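Local coordinates for Hpr(Ser) kinase (Coxiella burnetii, PDB 3TQF), which probably uses ATP to phosphorylate a serine of the phosphocarrier protein HPr and also removes that phosphate, at residues 118-121 with 126-129; 37-42 with 144-149; 22-27 with 104-109. All blocks are in the same frame, centred on the assembly; numbering follows the deposited sequence.

Interaction 1 (118-121 with 126-129); sequences YRTE and INVP
Thr120 and Glu121 on one arm of a beta hairpin pair with Pro129 and Val128 on the other, the strands running antiparallel with their directions 150° apart. Glu121 and Val128 form the hydrogen-bonded pair: Glu121 N gives to Val128 O at 2.8 Å, and Val128 N returns to Glu121 O at 2.8 Å, both nearly straight. Thr120 and Pro129 are the neighbouring non-hydrogen-bonded pair, their CA atoms 4.7 Å apart. The hairpin is made of strands 117-123 and 126-134 and forms part of the main mixed sheet, where 126-134 also runs parallel to strand 92-102. Val128 packs on Val95 and Ser98 of that strand and on Leu58 of strand 58-61. The side chains add a diagonal touch, Thr120 CG2 lying 3.6 Å from Asn127 CB. With CG2 anti to the backbone N of Thr120, the methyl is turned to that neighbour and OG1 sits beside the N instead. Two residues earlier, Tyr118 CE2 comes within 4.2 Å of Pro129 CB at an oblique slant to the ring, and the Tyr118 hydroxyl bonds to His152 in helix 141-165. Glu121 bends at its second torsion and leads away from Val128, toward a weak hydrogen bond with Ser98.

Interaction 2 (37-42 with 144-149); sequences IDRGHQ and LIETLV
The carboxylate of Glu146 takes three hydrogen bonds from Arg39 and His41. Arg39 grips it side-on in a salt bridge: NE gives to Glu146 OE1 at 3.2 Å, and NH2 to Glu146 OE2 at 2.7 Å. OE1 lies in the guanidinium plane, yet both nitrogens approach from above the carboxylate plane, the two groups being turned 58° apart. His41 NE2 comes from another direction and gives to the anti lone pair of Glu146 OE1 at 2.7 Å. Its ring stands almost perpendicular to the carboxylate, 86° between planes. OE1 thus accepts from Arg39 NE and His41 NE2, OE2 from Arg39 NH2.

Glu146 reaches across because CG is anti to the backbone N (chi1 173°) and the chain beyond stays extended, straight out from helix 141-165. Arg39 gets there by bending at its second and third torsions. Both donors follow helix 29-38, which Gly40, at positive phi, ends in a Schellman motif, one of whose two bonds is Gly40 N to Ile37 O, 3.0 Å; this turn brings Arg39 and His41 round to the same acid. Farther out, Arg39 NH1 makes a salt bridge to Asp38 of the second subunit, so the guanidinium links the two chains. Glu146 is buried, and its negative charge is probably stabilised by the arginine and the imidazole N-H, which would be expected to keep the carboxylate ionised.

Interaction 3 (22-27 with 104-109); sequences TGEANI and PEKMPL. With PO4 (phosphate ion), chain C.
Glu24 and Lys106 meet in a single salt bridge between two exposed side chains that reach for each other from opposite directions. Lys106 NZ gives a hydrogen bond to Glu24 OE2 at 2.8 Å, where the oxygen offers its syn lone pair, the one on the side of the other carboxylate oxygen. The ammonium nitrogen is 3.4 Å from Glu24 OE1, which has a weak, long ion pair with Lys103 besides. Lys106 is extended beyond CG and so is Glu24, which lets two backbones whose nearest CA atoms, those of Glu24 and Lys106, are 11.4 Å apart be bridged by the ends of the two side chains. Lys106 CD is also near, 3.6 Å from Glu24 OE2.

Backbone amides make the second set of bonds, to a phosphate ion that probably came from the crystallisation liquor. Asn26 N gives to phosphate O2 at 3.1 Å, and Ile27 N gives a weak bond to phosphate O1 at 3.3 Å. Gly28, Lys29 and Ser30 add their own N-H groups. With strand 17-23 leading in and helix 29-38 leading out, residues 23-30 fit a P-loop (Walker A motif), consistent with ATP binding; in such loops a ring of amides holds a nucleotide phosphate. Gly23 O accepts a hydrogen bond from Lys29 NZ within the same loop, and Asn26 OD1 from Arg139 of the third subunit.

Backbone and apolar contacts place both segments. Residues 104-106 form a short 3-10 turn, with Met107 N bonded to Pro104 O at 3.2 Å, and Met107, present as selenomethionine, then tucks against Val102, Leu117 and Leu132. Ile27 meanwhile lies on Leu101 and Lys103, at the end of strand 92-102 from which the 104-109 segment departs.

How the interactions relate
From the N terminus, strand 17-23 ends in segment 22-27, which opens the phosphate-binding loop; helix 29-38 follows and ends in 37-42. Much of the sheet comes next, before 104-109 returns to 22-27 and closes interaction 3, tying the loop after strand 17-23 to the loop after strand 92-102. Interaction 1 then joins the two strands of a hairpin. Last, 144-149 closes interaction 2, tying the end of helix 29-38 to helix 141-165. Interactions 2 and 3 thus cross along the chain, whereas interaction 1 lies wholly within the span of interaction 2. Interactions 1 and 3 touch, Arg119 NH2 packing 3.7 Å from Pro108 CG; interactions 1 and 2 lie on opposite sides of the chain's centre.

Interaction 1 (118-121 with 126-129)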
loop_
_atom_site.group_PDB
_atom_site.type_symbol
_atom_site.label_atom_id
_atom_site.label_comp_id
_atom_site.label_asym_id
_atom_site.label_seq_id
_atom_site.Cartn_x
_atom_site.Cartn_y
_atom_site.Cartn_z
ATOM N N TYR A 118 14.665 8.110 -19.428
ATOM C CA TYR A 118 14.829 6.982 -20.344
ATOM C C TYR A 118 16.287 6.800 -20.756
ATOM O O TYR A 118 16.995 7.769 -21.039
ATOM C CB TYR A 118 13.979 7.175 -21.607
ATOM C CG TYR A 118 12.605 6.553 -21.547
ATOM C CD1 TYR A 118 11.466 7.331 -21.378
ATOM C CD2 TYR A 118 12.441 5.186 -21.679
ATOM C CE1 TYR A 118 10.198 6.756 -21.338
ATOM C CE2 TYR A 118 11.178 4.601 -21.633
ATOM C CZ TYR A 118 10.065 5.389 -21.463
ATOM O OH TYR A 118 8.823 4.797 -21.421
ATOM N N ARG A 119 16.715 5.541 -20.781
ATOM C CA ARG A 119 17.990 5.138 -21.360
ATOM C C ARG A 119 17.737 3.892 -22.200
ATOM O O ARG A 119 16.592 3.496 -22.380
ATOM C CB ARG A 119 19.013 4.847 -20.261
ATOM C CG ARG A 119 19.433 6.064 -19.439
ATOM C CD ARG A 119 20.895 5.950 -19.022
ATOM N NE ARG A 119 21.289 6.862 -17.947
ATOM C CZ ARG A 119 21.433 8.183 -18.073
ATOM N NH1 ARG A 119 21.186 8.797 -19.228
ATOM N NH2 ARG A 119 21.815 8.909 -17.025
ATOM N N THR A 120 18.804 3.294 -22.727
ATOM C CA THR A 120 18.717 2.029 -23.461
ATOM C C THR A 120 19.683 1.001 -22.875
ATOM O O THR A 120 20.811 1.333 -22.525
ATOM C CB THR A 120 19.039 2.220 -24.955
ATOM O OG1 THR A 120 18.159 3.198 -25.518
ATOM C CG2 THR A 120 18.882 0.918 -25.715
ATOM N N GLU A 121 19.217 -0.241 -22.770
ATOM C CA GLU A 121 20.044 -1.383 -22.381
ATOM C C GLU A 121 20.245 -2.290 -23.578
ATOM O O GLU A 121 19.287 -2.605 -24.284
ATOM C CB GLU A 121 19.353 -2.190 -21.282
ATOM C CG GLU A 121 19.522 -1.627 -19.889
ATOM C CD GLU A 121 20.267 -2.552 -18.964
ATOM O OE1 GLU A 121 21.448 -2.852 -19.246
ATOM O OE2 GLU A 121 19.671 -2.970 -17.948
ATOM N N ILE A 126 20.113 -6.409 -28.438
ATOM C CA ILE A 126 18.804 -5.818 -28.690
ATOM C C ILE A 126 18.608 -4.609 -27.777
ATOM O O ILE A 126 18.936 -4.662 -26.596
ATOM C CB ILE A 126 17.679 -6.858 -28.488
ATOM C CG1 ILE A 126 17.731 -7.888 -29.622
ATOM C CG2 ILE A 126 16.314 -6.189 -28.442
ATOM C CD1 ILE A 126 16.603 -8.898 -29.599
ATOM N N ASN A 127 18.096 -3.519 -28.341
ATOM C CA ASN A 127 17.842 -2.304 -27.585
ATOM C C ASN A 127 16.570 -2.451 -26.790
ATOM O O ASN A 127 15.483 -2.477 -27.363
ATOM C CB ASN A 127 17.705 -1.095 -28.512
ATOM C CG ASN A 127 19.014 -0.704 -29.158
ATOM O OD1 ASN A 127 20.049 -1.313 -28.900
ATOM N ND2 ASN A 127 18.976 0.316 -30.007
ATOM N N VAL A 128 16.708 -2.553 -25.472
ATOM C CA VAL A 128 15.566 -2.555 -24.578
ATOM C C VAL A 128 15.505 -1.195 -23.876
ATOM O O VAL A 128 16.490 -0.762 -23.278
ATOM C CB VAL A 128 15.680 -3.676 -23.539
ATOM C CG1 VAL A 128 14.519 -3.610 -22.556
ATOM C CG2 VAL A 128 15.730 -5.030 -24.234
ATOM N N PRO A 129 14.357 -0.501 -23.969
ATOM C CA PRO A 129 14.216 0.763 -23.251
ATOM C C PRO A 129 14.415 0.575 -21.755
ATOM O O PRO A 129 13.998 -0.441 -21.200
ATOM C CB PRO A 129 12.776 1.190 -23.549
ATOM C CG PRO A 129 12.393 0.467 -24.787
ATOM C CD PRO A 129 13.210 -0.779 -24.852
#

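Interaction 2 (37-42 with 144-149)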
loop_
_atom_site.group_PDB
_atom_site.type_symbol
_atom_site.label_atom_id
_atom_site.label_comp_id
_atom_site.label_asym_id
_atom_site.label_seq_id
_atom_site.Cartn_x
_atom_site.Cartn_y
_atom_site.Cartn_z
ATOM N N ILE A 37 2.165 -8.910 -8.030
ATOM C CA ILE A 37 1.347 -10.124 -8.184
ATOM C C ILE A 37 -0.037 -9.907 -7.562
ATOM O O ILE A 37 -1.047 -10.329 -8.118
ATOM C CB ILE A 37 1.990 -11.390 -7.520
ATOM C CG1 ILE A 37 3.394 -11.686 -8.065
ATOM C CG2 ILE A 37 1.103 -12.619 -7.728
ATOM C CD1 ILE A 37 3.486 -11.709 -9.570
ATOM N N ASP A 38 -0.060 -9.240 -6.410
ATOM C CA ASP A 38 -1.291 -8.964 -5.664
ATOM C C ASP A 38 -2.207 -8.000 -6.410
ATOM O O ASP A 38 -3.417 -8.024 -6.219
ATOM C CB ASP A 38 -0.946 -8.403 -4.277
ATOM C CG ASP A 38 -2.168 -8.204 -3.396
ATOM O OD1 ASP A 38 -2.899 -9.187 -3.146
ATOM O OD2 ASP A 38 -2.390 -7.061 -2.944
ATOM N N ARG A 39 -1.632 -7.163 -7.270
ATOM C CA ARG A 39 -2.434 -6.269 -8.116
ATOM C C ARG A 39 -2.923 -6.945 -9.396
ATOM O O ARG A 39 -3.563 -6.301 -10.211
ATOM C CB ARG A 39 -1.668 -5.000 -8.495
ATOM C CG ARG A 39 -0.791 -4.414 -7.394
ATOM C CD ARG A 39 -1.095 -2.975 -7.052
ATOM N NE ARG A 39 -1.683 -2.200 -8.135
ATOM C CZ ARG A 39 -2.461 -1.138 -7.937
ATOM N NH1 ARG A 39 -2.728 -0.709 -6.706
ATOM N NH2 ARG A 39 -2.977 -0.500 -8.975
ATOM N N GLY A 40 -2.617 -8.226 -9.582
ATOM C CA GLY A 40 -3.129 -8.994 -10.720
ATOM C C GLY A 40 -2.130 -9.220 -11.845
ATOM O O GLY A 40 -2.501 -9.717 -12.910
ATOM N N HIS A 41 -0.866 -8.869 -11.616
ATOM C CA HIS A 41 0.180 -9.056 -12.616
ATOM C C HIS A 41 0.803 -10.432 -12.433
ATOM O O HIS A 41 0.336 -11.213 -11.604
ATOM C CB HIS A 41 1.221 -7.939 -12.519
ATOM C CG HIS A 41 0.624 -6.568 -12.617
ATOM N ND1 HIS A 41 -0.201 -6.191 -13.654
ATOM C CD2 HIS A 41 0.708 -5.498 -11.796
ATOM C CE1 HIS A 41 -0.591 -4.944 -13.473
ATOM N NE2 HIS A 41 -0.054 -4.500 -12.353
ATOM N N GLN A 42 1.839 -10.740 -13.208
ATOM C CA GLN A 42 2.373 -12.096 -13.255
ATOM C C GLN A 42 3.876 -12.150 -13.039
ATOM O O GLN A 42 4.610 -11.249 -13.437
ATOM C CB GLN A 42 2.040 -12.748 -14.599
ATOM C CG GLN A 42 0.564 -12.981 -14.829
ATOM C CD GLN A 42 0.266 -13.461 -16.235
ATOM O OE1 GLN A 42 0.775 -12.908 -17.212
ATOM N NE2 GLN A 42 -0.570 -14.485 -16.347
ATOM N N LEU A 144 3.141 2.868 -8.453
ATOM C CA LEU A 144 3.982 3.742 -9.254
ATOM C C LEU A 144 4.595 2.993 -10.425
ATOM O O LEU A 144 4.575 3.473 -11.557
ATOM C CB LEU A 144 5.079 4.373 -8.390
ATOM C CG LEU A 144 4.594 5.270 -7.239
ATOM C CD1 LEU A 144 5.768 5.979 -6.590
ATOM C CD2 LEU A 144 3.563 6.265 -7.716
ATOM N N ILE A 145 5.118 1.806 -10.147
ATOM C CA ILE A 145 5.722 0.956 -11.170
ATOM C C ILE A 145 4.679 0.457 -12.166
ATOM O O ILE A 145 4.941 0.400 -13.361
ATOM C CB ILE A 145 6.451 -0.234 -10.526
ATOM C CG1 ILE A 145 7.670 0.261 -9.741
ATOM C CG2 ILE A 145 6.883 -1.257 -11.583
ATOM C CD1 ILE A 145 8.791 0.789 -10.606
ATOM N N GLU A 146 3.496 0.106 -11.682
ATOM C CA GLU A 146 2.399 -0.278 -12.576
ATOM C C GLU A 146 2.024 0.870 -13.501
ATOM O O GLU A 146 1.791 0.667 -14.686
ATOM C CB GLU A 146 1.169 -0.717 -11.773
ATOM C CG GLU A 146 -0.075 -0.969 -12.622
ATOM C CD GLU A 146 -1.290 -1.281 -11.786
ATOM O OE1 GLU A 146 -1.434 -2.433 -11.338
ATOM O OE2 GLU A 146 -2.109 -0.369 -11.572
ATOM N N THR A 147 1.962 2.074 -12.947
ATOM C CA THR A 147 1.619 3.270 -13.716
ATOM C C THR A 147 2.721 3.617 -14.718
ATOM O O THR A 147 2.433 4.001 -15.851
ATOM C CB THR A 147 1.362 4.467 -12.787
ATOM O OG1 THR A 147 0.386 4.099 -11.806
ATOM C CG2 THR A 147 0.851 5.659 -13.571
ATOM N N LEU A 148 3.975 3.470 -14.295
ATOM C CA LEU A 148 5.126 3.690 -15.169
ATOM C C LEU A 148 5.094 2.766 -16.378
ATOM O O LEU A 148 5.429 3.182 -17.489
ATOM C CB LEU A 148 6.422 3.447 -14.404
ATOM C CG LEU A 148 7.721 3.809 -15.115
ATOM C CD1 LEU A 148 7.918 5.318 -15.144
ATOM C CD2 LEU A 148 8.885 3.129 -14.423
ATOM N N VAL A 149 4.702 1.513 -16.152
ATOM C CA VAL A 149 4.700 0.494 -17.204
ATOM C C VAL A 149 3.553 0.714 -18.173
ATOM O O VAL A 149 3.725 0.569 -19.374
ATOM C CB VAL A 149 4.621 -0.938 -16.614
ATOM C CG1 VAL A 149 4.443 -1.972 -17.715
ATOM C CG2 VAL A 149 5.869 -1.247 -15.797
#

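Interaction 3 (22-27 with 104-109)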
loop_
_atom_site.group_PDB
_atom_site.type_symbol
_atom_site.label_atom_id
_atom_site.label_comp_id
_atom_site.label_asym_id
_atom_site.label_seq_id
_atom_site.Cartn_x
_atom_site.Cartn_y
_atom_site.Cartn_z
ATOM N N THR A 22 15.587 -4.196 -11.600
ATOM C CA THR A 22 16.973 -4.219 -11.145
ATOM C C THR A 22 17.176 -3.185 -10.036
ATOM O O THR A 22 16.377 -2.262 -9.888
ATOM C CB THR A 22 17.921 -3.938 -12.346
ATOM O OG1 THR A 22 18.525 -5.165 -12.773
ATOM C CG2 THR A 22 19.019 -2.942 -11.996
ATOM N N GLY A 23 18.237 -3.348 -9.253
ATOM C CA GLY A 23 18.569 -2.391 -8.200
ATOM C C GLY A 23 19.545 -2.952 -7.186
ATOM O O GLY A 23 19.910 -4.128 -7.247
ATOM N N GLU A 24 19.959 -2.110 -6.242
ATOM C CA GLU A 24 20.854 -2.533 -5.164
ATOM C C GLU A 24 20.200 -3.601 -4.306
ATOM O O GLU A 24 18.987 -3.828 -4.390
ATOM C CB GLU A 24 21.238 -1.351 -4.271
ATOM C CG GLU A 24 22.096 -0.304 -4.951
ATOM C CD GLU A 24 22.461 0.845 -4.028
ATOM O OE1 GLU A 24 22.721 0.592 -2.831
ATOM O OE2 GLU A 24 22.496 2.004 -4.501
ATOM N N ALA A 25 21.009 -4.251 -3.474
ATOM C CA ALA A 25 20.511 -5.292 -2.579
ATOM C C ALA A 25 19.694 -4.684 -1.437
ATOM O O ALA A 25 19.977 -3.575 -0.974
ATOM C CB ALA A 25 21.660 -6.115 -2.027
ATOM N N ASN A 26 18.668 -5.420 -1.014
ATOM C CA ASN A 26 17.879 -5.091 0.175
ATOM C C ASN A 26 17.204 -3.714 0.101
ATOM O O ASN A 26 17.362 -2.874 0.986
ATOM C CB ASN A 26 18.748 -5.227 1.440
ATOM C CG ASN A 26 17.919 -5.366 2.722
ATOM O OD1 ASN A 26 16.686 -5.480 2.684
ATOM N ND2 ASN A 26 18.603 -5.362 3.869
ATOM N N ILE A 27 16.455 -3.505 -0.976
ATOM C CA ILE A 27 15.634 -2.306 -1.146
ATOM C C ILE A 27 14.144 -2.629 -1.322
ATOM O O ILE A 27 13.332 -1.719 -1.414
ATOM C CB ILE A 27 16.115 -1.452 -2.345
ATOM C CG1 ILE A 27 15.941 -2.206 -3.673
ATOM C CG2 ILE A 27 17.566 -1.038 -2.148
ATOM C CD1 ILE A 27 16.458 -1.457 -4.878
ATOM N N PRO A 104 17.242 7.971 -4.628
ATOM C CA PRO A 104 17.113 9.369 -5.030
ATOM C C PRO A 104 18.423 10.151 -5.071
ATOM O O PRO A 104 18.624 10.947 -5.986
ATOM C CB PRO A 104 16.183 9.941 -3.965
ATOM C CG PRO A 104 15.312 8.805 -3.599
ATOM C CD PRO A 104 16.147 7.565 -3.729
ATOM N N GLU A 105 19.302 9.917 -4.098
ATOM C CA GLU A 105 20.563 10.670 -3.991
ATOM C C GLU A 105 21.509 10.370 -5.159
ATOM O O GLU A 105 22.286 11.234 -5.569
ATOM C CB GLU A 105 21.303 10.378 -2.673
ATOM C CG GLU A 105 20.429 10.060 -1.464
ATOM C CD GLU A 105 20.155 8.567 -1.321
ATOM O OE1 GLU A 105 21.118 7.808 -1.071
ATOM O OE2 GLU A 105 18.982 8.156 -1.467
ATOM N N LYS A 106 21.437 9.143 -5.682
ATOM C CA LYS A 106 22.323 8.683 -6.755
ATOM C C LYS A 106 21.699 8.875 -8.139
ATOM O O LYS A 106 22.290 8.506 -9.156
ATOM C CB LYS A 106 22.673 7.207 -6.537
ATOM C CG LYS A 106 23.412 6.940 -5.220
ATOM C CD LYS A 106 23.280 5.489 -4.759
ATOM C CE LYS A 106 23.684 5.335 -3.299
ATOM N NZ LYS A 106 23.598 3.920 -2.847
HETATM N N MSE A 107 20.509 9.466 -8.167
HETATM C CA MSE A 107 19.764 9.674 -9.398
HETATM C C MSE A 107 20.387 10.808 -10.214
HETATM O O MSE A 107 20.627 11.885 -9.674
HETATM C CB MSE A 107 18.320 10.025 -9.047
HETATM C CG MSE A 107 17.370 10.012 -10.211
HETATM SE SE MSE A 107 16.698 8.243 -10.657
HETATM C CE MSE A 107 15.598 8.847 -12.146
ATOM N N PRO A 108 20.646 10.579 -11.519
ATOM C CA PRO A 108 21.212 11.644 -12.362
ATOM C C PRO A 108 20.260 12.819 -12.579
ATOM O O PRO A 108 19.068 12.718 -12.289
ATOM C CB PRO A 108 21.484 10.947 -13.704
ATOM C CG PRO A 108 21.358 9.492 -13.450
ATOM C CD PRO A 108 20.453 9.329 -12.277
ATOM N N LEU A 109 20.790 13.921 -13.103
ATOM C CA LEU A 109 19.980 15.105 -13.372
ATOM C C LEU A 109 18.908 14.800 -14.414
ATOM O O LEU A 109 19.106 13.971 -15.305
ATOM C CB LEU A 109 20.852 16.281 -13.831
ATOM C CG LEU A 109 21.860 16.815 -12.804
ATOM C CD1 LEU A 109 22.604 18.033 -13.355
ATOM C CD2 LEU A 109 21.181 17.155 -11.476
HETATM P P PO4 C . 15.348 -7.168 -2.188
HETATM O O1 PO4 C . 15.427 -5.903 -3.001
HETATM O O2 PO4 C . 16.746 -7.666 -1.891
HETATM O O3 PO4 C . 14.604 -6.875 -0.907
HETATM O O4 PO4 C . 14.589 -8.214 -2.963
#